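Local coordinates for protein isomerase/lactonizing enzyme (Agrobacterium tumefaciens, PDB 1RVK) that is of unknown function but, as a magnesium-binding member of the enolase superfamily, probably catalyses the isomerisation, racemisation or dehydration of a carboxylate substrate, at residues A107-A112 with Q118-L123; R80-L85 with I289-K294; C306-H309 with M314-H317; H49-P54 with H343-S348; L298-G303 with T322-W327. One frame throughout, in Å; residues are numbered along the deposited sequence.

Overall arrangement
The five contacts run from the N-terminal capping domain into the barrel that follows it. Contact 4 joins the capping sheet to a late barrel loop, and the chain between its segments holds all the others. Contact 2 likewise joins the two domains and encloses contact 1, where helices 98-116 and 120-124 meet. Contacts 3 and 5 lie within the barrel, contact 3 nested in contact 5, with centres about 11 Å apart; contacts 2 and 5 share helix 289-301. Contacts 4 and 5 lie farthest apart, about 29 Å between centres. Contacts 2 and 4 thus fasten the capping domain to the barrel, whose magnesium site lies near His309 of contact 3.

Contact 1: residues A107-A112 with Q118-L123; sequences ALWDLA and QPVYKL
Where two consecutive helices of the capping domain meet, Trp109 on helix 98-116 touches Val120 in the first turn of helix 120-124. The two side chains cross at about a right angle, and the two branches of the valine do separate work. CG1 lies anti to the backbone N (chi1 165°) and comes obliquely to the six-membered part of the indole, where Val120 CG1 is 3.8 Å from Trp109 CE3. CG2 is turned to the helix backbone instead, placing Val120 CG2 3.5 Å from Trp109 O. One turn farther along each helix, Leu123 sets one methyl against the backbone of Ala112, its CD1 4.1 Å from Ala112 C. No hydrogen bond joins the two segments; they meet by van der Waals contact.

Polar groups nearby tie the same helices to other parts of the chain. Asp110, whose CB points away from the second helix, accepts from the backbone N atoms of Leu367 and His49 and forms a salt bridge with Arg114. The indole N-H of Trp109 goes to Thr290 OG1, while Arg78 makes a cation-pi contact with the ring. Pro119 takes the N-cap position, and the backbone N of Tyr121 is bonded to His317 ND1. Joined by a short loop and packed side chain to backbone, the two helices belong to the helical part of the enolase-superfamily capping domain, where it meets the barrel.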
# COMPACT_ATOMS: atom_id res chain seq x y z
N ALA A 107 -13.34 5.85 4.95
CA ALA A 107 -14.08 7.05 5.33
C ALA A 107 -14.96 6.74 6.55
O ALA A 107 -15.14 7.58 7.42
CB ALA A 107 -14.94 7.54 4.17
N LEU A 108 -15.51 5.53 6.59
CA LEU A 108 -16.36 5.13 7.72
C LEU A 108 -15.54 5.03 9.00
O LEU A 108 -16.01 5.40 10.07
CB LEU A 108 -17.05 3.80 7.42
CG LEU A 108 -18.53 3.78 7.00
CD1 LEU A 108 -18.98 5.12 6.46
CD2 LEU A 108 -18.74 2.67 5.99
N TRP A 109 -14.32 4.50 8.89
CA TRP A 109 -13.46 4.40 10.06
C TRP A 109 -13.04 5.80 10.52
O TRP A 109 -13.00 6.08 11.72
CB TRP A 109 -12.21 3.58 9.74
CG TRP A 109 -12.37 2.11 9.95
CD1 TRP A 109 -12.51 1.15 8.99
CD2 TRP A 109 -12.38 1.42 11.21
NE1 TRP A 109 -12.61 -0.09 9.57
CE2 TRP A 109 -12.53 0.05 10.93
CE3 TRP A 109 -12.29 1.84 12.54
CZ2 TRP A 109 -12.59 -0.92 11.94
CZ3 TRP A 109 -12.34 0.88 13.55
CH2 TRP A 109 -12.49 -0.48 13.24
N ASP A 110 -12.73 6.67 9.56
CA ASP A 110 -12.32 8.03 9.90
C ASP A 110 -13.48 8.76 10.58
O ASP A 110 -13.28 9.52 11.53
CB ASP A 110 -11.90 8.79 8.64
CG ASP A 110 -11.29 10.15 8.95
OD1 ASP A 110 -10.29 10.19 9.70
OD2 ASP A 110 -11.79 11.17 8.44
N LEU A 111 -14.69 8.51 10.10
CA LEU A 111 -15.88 9.13 10.67
C LEU A 111 -16.08 8.71 12.13
O LEU A 111 -16.39 9.54 12.98
CB LEU A 111 -17.12 8.76 9.85
CG LEU A 111 -18.49 9.15 10.41
CD1 LEU A 111 -18.58 10.66 10.60
CD2 LEU A 111 -19.57 8.67 9.47
N ALA A 112 -15.92 7.42 12.41
CA ALA A 112 -16.08 6.93 13.77
C ALA A 112 -15.00 7.51 14.67
O ALA A 112 -15.27 7.92 15.80
CB ALA A 112 -16.02 5.40 13.79
N GLN A 118 -10.90 9.81 18.60
CA GLN A 118 -9.95 8.72 18.81
C GLN A 118 -9.20 8.30 17.55
O GLN A 118 -9.78 8.25 16.46
CB GLN A 118 -10.70 7.48 19.31
CG GLN A 118 -11.41 7.65 20.64
CD GLN A 118 -10.44 7.68 21.79
OE1 GLN A 118 -9.61 6.78 21.94
NE2 GLN A 118 -10.55 8.70 22.63
N PRO A 119 -7.89 8.01 17.67
CA PRO A 119 -7.14 7.58 16.48
C PRO A 119 -7.72 6.21 16.12
O PRO A 119 -8.07 5.44 17.02
CB PRO A 119 -5.71 7.48 16.98
CG PRO A 119 -5.67 8.46 18.13
CD PRO A 119 -6.99 8.23 18.81
N VAL A 120 -7.83 5.90 14.84
CA VAL A 120 -8.41 4.62 14.44
C VAL A 120 -7.72 3.40 15.06
O VAL A 120 -8.40 2.47 15.51
CB VAL A 120 -8.46 4.48 12.89
CG1 VAL A 120 -8.69 3.03 12.48
CG2 VAL A 120 -9.59 5.35 12.35
N TYR A 121 -6.39 3.39 15.11
CA TYR A 121 -5.71 2.22 15.67
C TYR A 121 -6.01 2.03 17.16
O TYR A 121 -5.99 0.91 17.65
CB TYR A 121 -4.20 2.28 15.41
CG TYR A 121 -3.38 3.14 16.34
CD1 TYR A 121 -2.57 2.56 17.33
CD2 TYR A 121 -3.34 4.52 16.20
CE1 TYR A 121 -1.74 3.33 18.14
CE2 TYR A 121 -2.51 5.31 17.00
CZ TYR A 121 -1.71 4.71 17.96
OH TYR A 121 -0.86 5.49 18.71
N LYS A 122 -6.30 3.12 17.86
CA LYS A 122 -6.63 3.04 19.28
C LYS A 122 -8.05 2.50 19.46
O LYS A 122 -8.36 1.86 20.47
CB LYS A 122 -6.51 4.42 19.94
CG LYS A 122 -5.08 4.93 20.09
CD LYS A 122 -4.33 4.19 21.19
CE LYS A 122 -2.93 4.78 21.37
NZ LYS A 122 -2.17 4.16 22.49
N LEU A 123 -8.91 2.77 18.48
CA LEU A 123 -10.29 2.30 18.51
C LEU A 123 -10.33 0.81 18.24
O LEU A 123 -11.12 0.07 18.83
CB LEU A 123 -11.14 3.01 17.45
CG LEU A 123 -11.61 4.43 17.75
CD1 LEU A 123 -12.45 4.93 16.57
CD2 LEU A 123 -12.44 4.43 19.03

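Contact 2: residues R80-L85 with I289-K294; sequences RLWQDL and ITPALK
The pyrrolidine ring of Pro291 lies over one face of the Trp82 indole. Displaced toward the rim of that face, Pro291 CD makes a CH-pi contact 4.0 Å from the centroid of the five-membered ring of Trp82. The neighbouring carbon reaches farther over the bicycle, with Pro291 CG 3.8 Å from Trp82 CZ2. The indole is carried across the gap because its CG stands anti to the backbone N (chi1 -170°), pointing the ring out from helix 78-89.

In the next shell, Trp82 NE1 donates to Gly287 O, just before helix 289-301, which fixes the rotation of the ring under the proline. Leu101 of helix 98-116 and Lys263, His264 and Trp265 of helix 263-272 also touch it. Beside this pair, Lys294 stretches its extended chain to the side of helix 78-89, where its ammonium group makes a salt bridge with Glu79. The amide of Gln83 lies near that ammonium group as well, though its orientation is doubtful.

An aromatic plate on a capping-domain helix meeting a proline in the first turn of a barrel helix thus joins the two domains, the capping domain and the modified (beta/alpha)8 barrel, (beta/alpha)7beta, of the enolase superfamily.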
# COMPACT_ATOMS: atom_id res chain seq x y z
N ARG A 80 -21.74 -4.63 8.64
CA ARG A 80 -22.94 -4.80 7.84
C ARG A 80 -22.85 -4.02 6.53
O ARG A 80 -23.24 -4.52 5.48
CB ARG A 80 -24.18 -4.33 8.61
CG ARG A 80 -25.48 -4.41 7.80
CD ARG A 80 -26.70 -4.21 8.68
NE ARG A 80 -26.75 -2.88 9.30
CZ ARG A 80 -27.10 -1.77 8.67
NH1 ARG A 80 -27.44 -1.81 7.38
NH2 ARG A 80 -27.12 -0.61 9.32
N LEU A 81 -22.31 -2.81 6.59
CA LEU A 81 -22.20 -1.99 5.39
C LEU A 81 -21.16 -2.54 4.42
O LEU A 81 -21.36 -2.52 3.21
CB LEU A 81 -21.88 -0.54 5.78
CG LEU A 81 -22.97 0.11 6.64
CD1 LEU A 81 -22.56 1.53 7.03
CD2 LEU A 81 -24.27 0.14 5.87
N TRP A 82 -20.05 -3.05 4.95
CA TRP A 82 -19.01 -3.61 4.09
C TRP A 82 -19.56 -4.85 3.39
O TRP A 82 -19.38 -5.04 2.19
CB TRP A 82 -17.77 -4.00 4.89
CG TRP A 82 -16.60 -4.36 4.02
CD1 TRP A 82 -15.67 -3.51 3.50
CD2 TRP A 82 -16.28 -5.66 3.52
NE1 TRP A 82 -14.79 -4.20 2.70
CE2 TRP A 82 -15.14 -5.52 2.69
CE3 TRP A 82 -16.84 -6.94 3.68
CZ2 TRP A 82 -14.55 -6.61 2.03
CZ3 TRP A 82 -16.26 -8.02 3.02
CH2 TRP A 82 -15.13 -7.84 2.20
N GLN A 83 -20.25 -5.70 4.16
CA GLN A 83 -20.81 -6.92 3.59
C GLN A 83 -21.87 -6.59 2.54
O GLN A 83 -22.00 -7.31 1.55
CB GLN A 83 -21.39 -7.81 4.70
CG GLN A 83 -20.35 -8.32 5.71
CD GLN A 83 -19.45 -9.43 5.17
OE1 GLN A 83 -18.52 -9.88 5.86
NE2 GLN A 83 -19.72 -9.89 3.96
N ASP A 84 -22.63 -5.51 2.74
CA ASP A 84 -23.65 -5.14 1.76
C ASP A 84 -23.00 -4.76 0.43
O ASP A 84 -23.49 -5.13 -0.63
CB ASP A 84 -24.50 -3.95 2.24
CG ASP A 84 -25.56 -4.35 3.25
OD1 ASP A 84 -25.96 -5.54 3.28
OD2 ASP A 84 -26.02 -3.46 3.99
N LEU A 85 -21.90 -4.02 0.49
CA LEU A 85 -21.18 -3.60 -0.71
C LEU A 85 -20.52 -4.81 -1.38
O LEU A 85 -20.54 -4.93 -2.61
CB LEU A 85 -20.10 -2.58 -0.35
CG LEU A 85 -20.21 -1.07 -0.60
CD1 LEU A 85 -21.56 -0.68 -1.14
CD2 LEU A 85 -19.90 -0.35 0.69
N ILE A 289 -9.90 -1.25 5.57
CA ILE A 289 -9.28 -1.54 6.85
C ILE A 289 -9.94 -2.76 7.48
O ILE A 289 -9.27 -3.62 8.03
CB ILE A 289 -9.41 -0.32 7.80
CG1 ILE A 289 -8.49 0.81 7.31
CG2 ILE A 289 -9.04 -0.70 9.23
CD1 ILE A 289 -8.71 2.13 8.01
N THR A 290 -11.26 -2.85 7.37
CA THR A 290 -11.98 -3.99 7.94
C THR A 290 -11.45 -5.33 7.42
O THR A 290 -11.04 -6.18 8.21
CB THR A 290 -13.49 -3.85 7.68
OG1 THR A 290 -13.95 -2.60 8.22
CG2 THR A 290 -14.26 -4.99 8.36
N PRO A 291 -11.43 -5.54 6.09
CA PRO A 291 -10.91 -6.82 5.61
C PRO A 291 -9.40 -6.97 5.81
O PRO A 291 -8.89 -8.09 5.91
CB PRO A 291 -11.32 -6.83 4.13
CG PRO A 291 -11.39 -5.37 3.78
CD PRO A 291 -12.06 -4.78 5.00
N ALA A 292 -8.68 -5.86 5.88
CA ALA A 292 -7.23 -5.93 6.10
C ALA A 292 -6.99 -6.51 7.48
O ALA A 292 -6.11 -7.36 7.67
CB ALA A 292 -6.60 -4.54 5.98
N LEU A 293 -7.77 -6.06 8.46
CA LEU A 293 -7.63 -6.57 9.82
C LEU A 293 -7.94 -8.06 9.84
O LEU A 293 -7.28 -8.83 10.54
CB LEU A 293 -8.56 -5.82 10.78
CG LEU A 293 -8.05 -4.47 11.32
CD1 LEU A 293 -6.89 -4.70 12.27
CD2 LEU A 293 -7.61 -3.59 10.18
N LYS A 294 -8.93 -8.48 9.06
CA LYS A 294 -9.27 -9.90 9.01
C LYS A 294 -8.09 -10.71 8.48
O LYS A 294 -7.81 -11.80 8.98
CB LYS A 294 -10.50 -10.14 8.13
CG LYS A 294 -11.78 -9.56 8.71
CD LYS A 294 -12.96 -9.83 7.82
CE LYS A 294 -14.24 -9.26 8.44
NZ LYS A 294 -15.39 -9.43 7.53

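Contact 3: residues C306-H309 with M314-H317; sequences CEVH and MNLH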
# COMPACT_ATOMS: atom_id res chain seq x y z
N CYS A 306 2.06 -10.95 8.30
CA CYS A 306 1.31 -10.48 7.14
C CYS A 306 1.78 -9.05 6.93
O CYS A 306 1.42 -8.15 7.69
CB CYS A 306 -0.19 -10.52 7.42
SG CYS A 306 -1.20 -10.19 5.94
N GLU A 307 2.59 -8.85 5.90
CA GLU A 307 3.14 -7.53 5.60
C GLU A 307 2.14 -6.68 4.82
O GLU A 307 1.58 -7.12 3.82
CB GLU A 307 4.45 -7.70 4.83
CG GLU A 307 5.52 -8.50 5.61
CD GLU A 307 5.93 -7.83 6.92
OE1 GLU A 307 6.08 -6.59 6.93
OE2 GLU A 307 6.12 -8.54 7.93
N VAL A 308 1.93 -5.46 5.30
CA VAL A 308 0.95 -4.55 4.71
C VAL A 308 1.50 -3.71 3.58
O VAL A 308 2.45 -2.95 3.76
CB VAL A 308 0.35 -3.63 5.79
CG1 VAL A 308 -0.74 -2.76 5.18
CG2 VAL A 308 -0.22 -4.48 6.94
N HIS A 309 0.88 -3.86 2.41
CA HIS A 309 1.29 -3.12 1.21
C HIS A 309 0.74 -1.71 1.17
O HIS A 309 -0.47 -1.50 1.33
CB HIS A 309 0.81 -3.85 -0.05
CG HIS A 309 0.88 -3.01 -1.29
ND1 HIS A 309 -0.22 -2.74 -2.07
CD2 HIS A 309 1.92 -2.36 -1.86
CE1 HIS A 309 0.13 -1.96 -3.07
NE2 HIS A 309 1.43 -1.71 -2.97
N MSE A 314 -4.23 5.01 6.28
CA MSE A 314 -5.05 3.81 6.31
C MSE A 314 -4.24 2.54 6.59
O MSE A 314 -4.66 1.69 7.38
CB MSE A 314 -5.83 3.66 5.01
CG MSE A 314 -4.97 3.60 3.76
SE MSE A 314 -6.07 3.76 2.17
CE MSE A 314 -4.75 3.20 0.87
N ASN A 315 -3.09 2.42 5.94
CA ASN A 315 -2.25 1.25 6.15
C ASN A 315 -1.45 1.34 7.44
O ASN A 315 -1.24 0.33 8.11
CB ASN A 315 -1.30 1.05 4.95
CG ASN A 315 -2.03 0.58 3.72
OD1 ASN A 315 -2.66 -0.48 3.74
ND2 ASN A 315 -1.97 1.36 2.65
N LEU A 316 -1.02 2.54 7.80
CA LEU A 316 -0.26 2.73 9.03
C LEU A 316 -1.08 2.32 10.25
O LEU A 316 -0.56 1.71 11.18
CB LEU A 316 0.18 4.20 9.17
CG LEU A 316 0.99 4.55 10.42
CD1 LEU A 316 2.24 3.69 10.50
CD2 LEU A 316 1.36 6.03 10.39
N HIS A 317 -2.37 2.64 10.24
CA HIS A 317 -3.21 2.29 11.37
C HIS A 317 -3.39 0.78 11.51
O HIS A 317 -3.48 0.27 12.63
CB HIS A 317 -4.56 3.01 11.27
CG HIS A 317 -4.51 4.43 11.71
ND1 HIS A 317 -4.78 4.82 13.01
CD2 HIS A 317 -4.14 5.56 11.06
CE1 HIS A 317 -4.59 6.12 13.13
NE2 HIS A 317 -4.19 6.59 11.96
O HOH W 1 -2.81 -0.53 0.30
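Asn315, in helix 313-321, stands against Val308 of strand 306-308, and its side chain can be followed atom by atom. Its CB is in van der Waals contact with the valine, Asn315 CB being 3.9 Å from Val308 CG1. The next carbon turns toward the strand: with chi1 -72°, CG lies anti to the carbonyl carbon, and Asn315 CG comes within 3.5 Å of His309 O. At the tip the two amide atoms part company. Asn315 OD1 rests 3.3 Å from Val308 CG1 and accepts the backbone N-H of Val283, so this oxygen has both an apolar neighbour and a proper donor. Asn315 ND2 donates to Asn311 O in the linker between the segments and also to water 1, at 3.1 Å from the water oxygen. That water passes a hydrogen on to His309 O, 2.7 Å away. The amide and the His309 carbonyl are therefore linked through solvent; their direct approach has too poor an angle for a bond.

The side chain of His309 is about 5 Å from the bound magnesium ion, whose site is formed by Asp206, Glu232 and Glu258, and its ND1 is bonded to Asp285 OD2, an arrangement consistent with the His-Asp dyad of the mandelate racemase group. Strand 306-308 pairs in parallel with 278-281, Met296 of helix 289-301 backs Val308, and helix 313-321 follows the strand after a short linker, its first turn (Met314) beside the short helix 283-286.

Contact 4: residues H49-P54 with H343-S348; sequences HSFTAP and HDYLKS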
# COMPACT_ATOMS: atom_id res chain seq x y z
N HIS A 49 -13.46 11.30 6.20
CA HIS A 49 -12.91 11.49 4.86
C HIS A 49 -11.87 10.45 4.46
O HIS A 49 -11.23 9.83 5.31
CB HIS A 49 -12.23 12.86 4.77
CG HIS A 49 -12.97 13.95 5.47
ND1 HIS A 49 -14.05 14.61 4.90
CD2 HIS A 49 -12.80 14.49 6.70
CE1 HIS A 49 -14.51 15.50 5.76
NE2 HIS A 49 -13.77 15.45 6.85
N SER A 50 -11.69 10.28 3.15
CA SER A 50 -10.70 9.36 2.62
C SER A 50 -10.38 9.74 1.18
O SER A 50 -11.26 10.18 0.44
CB SER A 50 -11.20 7.91 2.71
OG SER A 50 -10.10 7.01 2.67
N PHE A 51 -9.13 9.56 0.78
CA PHE A 51 -8.67 9.92 -0.56
C PHE A 51 -8.48 8.74 -1.51
O PHE A 51 -8.14 7.64 -1.09
CB PHE A 51 -7.35 10.68 -0.45
CG PHE A 51 -7.46 11.97 0.31
CD1 PHE A 51 -7.89 13.13 -0.32
CD2 PHE A 51 -7.19 12.01 1.68
CE1 PHE A 51 -8.03 14.32 0.39
CE2 PHE A 51 -7.33 13.19 2.40
CZ PHE A 51 -7.76 14.35 1.75
N THR A 52 -8.70 9.00 -2.80
CA THR A 52 -8.52 7.98 -3.83
C THR A 52 -8.56 8.63 -5.21
O THR A 52 -8.78 9.83 -5.33
CB THR A 52 -9.62 6.89 -3.77
OG1 THR A 52 -9.22 5.77 -4.57
CG2 THR A 52 -10.95 7.42 -4.27
N ALA A 53 -8.34 7.83 -6.25
CA ALA A 53 -8.36 8.34 -7.62
C ALA A 53 -9.80 8.61 -8.03
O ALA A 53 -10.71 7.84 -7.70
CB ALA A 53 -7.72 7.32 -8.56
N PRO A 54 -10.03 9.69 -8.79
CA PRO A 54 -11.36 10.10 -9.26
C PRO A 54 -12.25 9.00 -9.83
O PRO A 54 -13.42 8.90 -9.46
CB PRO A 54 -11.03 11.17 -10.31
CG PRO A 54 -9.80 11.81 -9.74
CD PRO A 54 -8.99 10.61 -9.30
N HIS A 343 2.35 16.06 1.01
CA HIS A 343 1.42 16.41 -0.06
C HIS A 343 0.91 17.83 0.17
O HIS A 343 0.76 18.25 1.31
CB HIS A 343 0.24 15.44 -0.06
CG HIS A 343 0.64 14.02 -0.27
ND1 HIS A 343 0.94 13.50 -1.52
CD2 HIS A 343 0.82 13.00 0.61
CE1 HIS A 343 1.28 12.23 -1.40
NE2 HIS A 343 1.22 11.90 -0.12
N ASP A 344 0.61 18.55 -0.91
CA ASP A 344 0.12 19.91 -0.75
C ASP A 344 -1.27 20.01 -0.12
O ASP A 344 -1.63 21.06 0.43
CB ASP A 344 0.16 20.68 -2.09
CG ASP A 344 -0.50 19.92 -3.23
OD1 ASP A 344 -1.19 18.91 -2.99
OD2 ASP A 344 -0.32 20.36 -4.40
N TYR A 345 -2.04 18.93 -0.18
CA TYR A 345 -3.39 18.95 0.40
C TYR A 345 -3.45 18.46 1.84
O TYR A 345 -4.54 18.34 2.42
CB TYR A 345 -4.36 18.16 -0.50
CG TYR A 345 -3.99 16.70 -0.71
CD1 TYR A 345 -4.42 15.72 0.18
CD2 TYR A 345 -3.22 16.31 -1.80
CE1 TYR A 345 -4.10 14.37 -0.01
CE2 TYR A 345 -2.89 14.96 -2.01
CZ TYR A 345 -3.33 14.01 -1.11
OH TYR A 345 -3.00 12.68 -1.31
N LEU A 346 -2.29 18.21 2.43
CA LEU A 346 -2.18 17.75 3.81
C LEU A 346 -1.26 18.73 4.55
O LEU A 346 -0.17 19.04 4.07
CB LEU A 346 -1.59 16.33 3.85
CG LEU A 346 -2.53 15.16 4.18
CD1 LEU A 346 -3.89 15.37 3.57
CD2 LEU A 346 -1.89 13.87 3.70
N LYS A 347 -1.69 19.21 5.71
CA LYS A 347 -0.90 20.17 6.47
C LYS A 347 0.32 19.56 7.16
O LYS A 347 1.31 20.25 7.40
CB LYS A 347 -1.77 20.86 7.53
CG LYS A 347 -2.94 21.66 6.97
CD LYS A 347 -3.64 22.43 8.08
CE LYS A 347 -4.80 23.26 7.57
NZ LYS A 347 -5.88 22.42 7.02
N SER A 348 0.24 18.28 7.49
CA SER A 348 1.33 17.57 8.16
C SER A 348 1.41 16.16 7.60
O SER A 348 0.47 15.70 6.95
CB SER A 348 1.06 17.49 9.67
OG SER A 348 0.86 18.77 10.23
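The aromatic interaction comes first: the rings of Phe51 and Tyr345 meet obliquely, their centroids 4.9 Å apart and their planes at 44°, a geometry between stacking and edge-to-face. Tyr345 CE1 sits over the centre of the Phe51 ring, 3.8 Å above its plane, and the two side chains run antiparallel alongside one another. Tyr345 adopts a first torsion (chi1 59°) that places CG between the backbone N and the carbonyl carbon, and from there the ring reaches across to the phenylalanine.

An aliphatic-aromatic contact adds a second touch beside the pair, where Leu346 CD1 lies 4.2 Å from Phe51 CE2.

Backbone and neighbouring rings shape the tyrosine's own side. A type I turn from His343 to Leu346, closed by Leu346 N to His343 O at 3.2 Å, turns Tyr345 to the strand, with the tip of Leu346 beside it. Within that turn His343 CB packs on one face of the Tyr345 ring, and Phe11 meets the ring edge-to-face. Asp344 bonds to Thr13 OG1 and Thr14 N.

Strand 47-52 is an outer strand of the antiparallel sheet of the capping domain, and the partner loop follows the last parallel strand of the barrel; the contact is an apolar seam between the two domains of the enolase fold.

Contact 5: residues L298-G303 with T322-W327; sequences LAEAFG and TKNCRW
Asn324 puts its CG between the backbone N and the carbonyl carbon (chi1 63°), which brings the amide end of the asparagine onto the helix at Ala299 and Glu300. Glu300 carries its own CG anti to the backbone N (chi1 -177°), and this sends its carboxylate off along an extended chain. Asn324 CG lies 3.8 Å from Glu300 CB. The amide end lies against the helix at Glu300 N and the Ala299 methyl, though its orientation is doubtful. At the far end of the glutamate, Glu300 OE1 stays 6.8 Å from Lys323 NZ, opposite charges that do not touch.

Both backbones turn at this point. Asn324 is the centre of an inverse gamma turn, marked by a weak bond of 3.0 Å from Cys325 N to Lys323 O. Helix 289-301 ends in a Schellman motif: Gly303, with positive phi (70°), takes the C-prime place and its N reaches Glu300 O at 2.8 Å, while the next N-H returns to Ala299 O.

Backbone bonds tie this loop to strand 306-308: Asn324 O accepts from Cys306 N at 2.8 Å. The carboxylate of Glu307 receives the N-H groups of Arg326 and Trp327. Ala299 also packs on Cys306, and Thr322 on Leu293 and Met296. Helix 289-301 thus ends against strand 306-308 and against the loop leading into strand 328-333, a helix-end-to-loop contact at the N-terminal end of the parallel strands, opposite the end that carries the metal site in a (beta/alpha) barrel.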
# COMPACT_ATOMS: atom_id res chain seq x y z
N LEU A 298 -6.06 -13.67 10.38
CA LEU A 298 -5.96 -14.95 9.70
C LEU A 298 -4.50 -15.43 9.76
O LEU A 298 -4.21 -16.56 10.17
CB LEU A 298 -6.39 -14.79 8.24
CG LEU A 298 -5.99 -15.89 7.25
CD1 LEU A 298 -6.70 -17.20 7.59
CD2 LEU A 298 -6.35 -15.44 5.84
N ALA A 299 -3.58 -14.56 9.35
CA ALA A 299 -2.17 -14.90 9.36
C ALA A 299 -1.68 -15.24 10.76
O ALA A 299 -0.99 -16.24 10.97
CB ALA A 299 -1.35 -13.74 8.79
N GLU A 300 -2.05 -14.41 11.73
CA GLU A 300 -1.63 -14.63 13.11
C GLU A 300 -2.06 -15.99 13.64
O GLU A 300 -1.30 -16.64 14.36
CB GLU A 300 -2.18 -13.54 14.02
CG GLU A 300 -1.71 -13.69 15.46
CD GLU A 300 -2.48 -12.81 16.42
OE1 GLU A 300 -2.30 -12.95 17.65
OE2 GLU A 300 -3.28 -11.97 15.95
N ALA A 301 -3.26 -16.43 13.28
CA ALA A 301 -3.75 -17.73 13.75
C ALA A 301 -2.86 -18.87 13.25
O ALA A 301 -2.78 -19.93 13.87
CB ALA A 301 -5.20 -17.95 13.32
N PHE A 302 -2.19 -18.65 12.11
CA PHE A 302 -1.29 -19.67 11.57
C PHE A 302 0.15 -19.39 12.00
O PHE A 302 1.07 -20.06 11.55
CB PHE A 302 -1.38 -19.73 10.04
CG PHE A 302 -2.57 -20.49 9.54
CD1 PHE A 302 -3.79 -19.84 9.34
CD2 PHE A 302 -2.49 -21.86 9.31
CE1 PHE A 302 -4.91 -20.55 8.91
CE2 PHE A 302 -3.60 -22.58 8.88
CZ PHE A 302 -4.82 -21.92 8.68
N GLY A 303 0.32 -18.41 12.88
CA GLY A 303 1.65 -18.06 13.36
C GLY A 303 2.50 -17.40 12.30
O GLY A 303 3.73 -17.43 12.36
N THR A 322 -1.76 -4.08 14.95
CA THR A 322 -1.41 -5.50 14.95
C THR A 322 0.05 -5.78 15.29
O THR A 322 0.91 -4.90 15.21
CB THR A 322 -1.73 -6.13 13.58
OG1 THR A 322 -1.02 -5.44 12.55
CG2 THR A 322 -3.23 -6.04 13.30
N LYS A 323 0.32 -7.02 15.68
CA LYS A 323 1.67 -7.43 16.06
C LYS A 323 2.45 -8.18 14.99
O LYS A 323 3.66 -7.98 14.84
CB LYS A 323 1.60 -8.32 17.32
CG LYS A 323 2.91 -9.00 17.69
CD LYS A 323 2.72 -9.92 18.90
CE LYS A 323 4.00 -10.66 19.26
NZ LYS A 323 4.38 -11.66 18.22
N ASN A 324 1.76 -9.03 14.24
CA ASN A 324 2.41 -9.85 13.22
C ASN A 324 2.69 -9.22 11.87
O ASN A 324 2.29 -9.73 10.83
CB ASN A 324 1.64 -11.17 13.03
CG ASN A 324 0.23 -10.95 12.51
OD1 ASN A 324 -0.24 -11.69 11.64
ND2 ASN A 324 -0.47 -9.96 13.06
N CYS A 325 3.40 -8.10 11.90
CA CYS A 325 3.79 -7.37 10.71
C CYS A 325 5.10 -6.69 11.08
O CYS A 325 5.14 -5.89 12.01
CB CYS A 325 2.73 -6.32 10.35
SG CYS A 325 3.14 -5.31 8.92
N ARG A 326 6.17 -7.00 10.36
CA ARG A 326 7.47 -6.42 10.68
C ARG A 326 7.61 -4.94 10.34
O ARG A 326 8.27 -4.20 11.07
CB ARG A 326 8.57 -7.23 9.98
CG ARG A 326 9.99 -6.84 10.39
CD ARG A 326 11.03 -7.59 9.56
NE ARG A 326 11.13 -9.01 9.90
CZ ARG A 326 11.82 -9.48 10.94
NH1 ARG A 326 11.86 -10.78 11.18
NH2 ARG A 326 12.49 -8.65 11.73
N TRP A 327 6.98 -4.50 9.25
CA TRP A 327 7.13 -3.11 8.83
C TRP A 327 5.91 -2.35 8.35
O TRP A 327 4.84 -2.90 8.12
CB TRP A 327 8.10 -3.00 7.66
CG TRP A 327 9.27 -3.91 7.62
CD1 TRP A 327 9.32 -5.18 7.11
CD2 TRP A 327 10.61 -3.56 7.96
NE1 TRP A 327 10.62 -5.63 7.11
CE2 TRP A 327 11.43 -4.66 7.62
CE3 TRP A 327 11.20 -2.41 8.51
CZ2 TRP A 327 12.82 -4.64 7.82
CZ3 TRP A 327 12.58 -2.40 8.71
CH2 TRP A 327 13.37 -3.51 8.37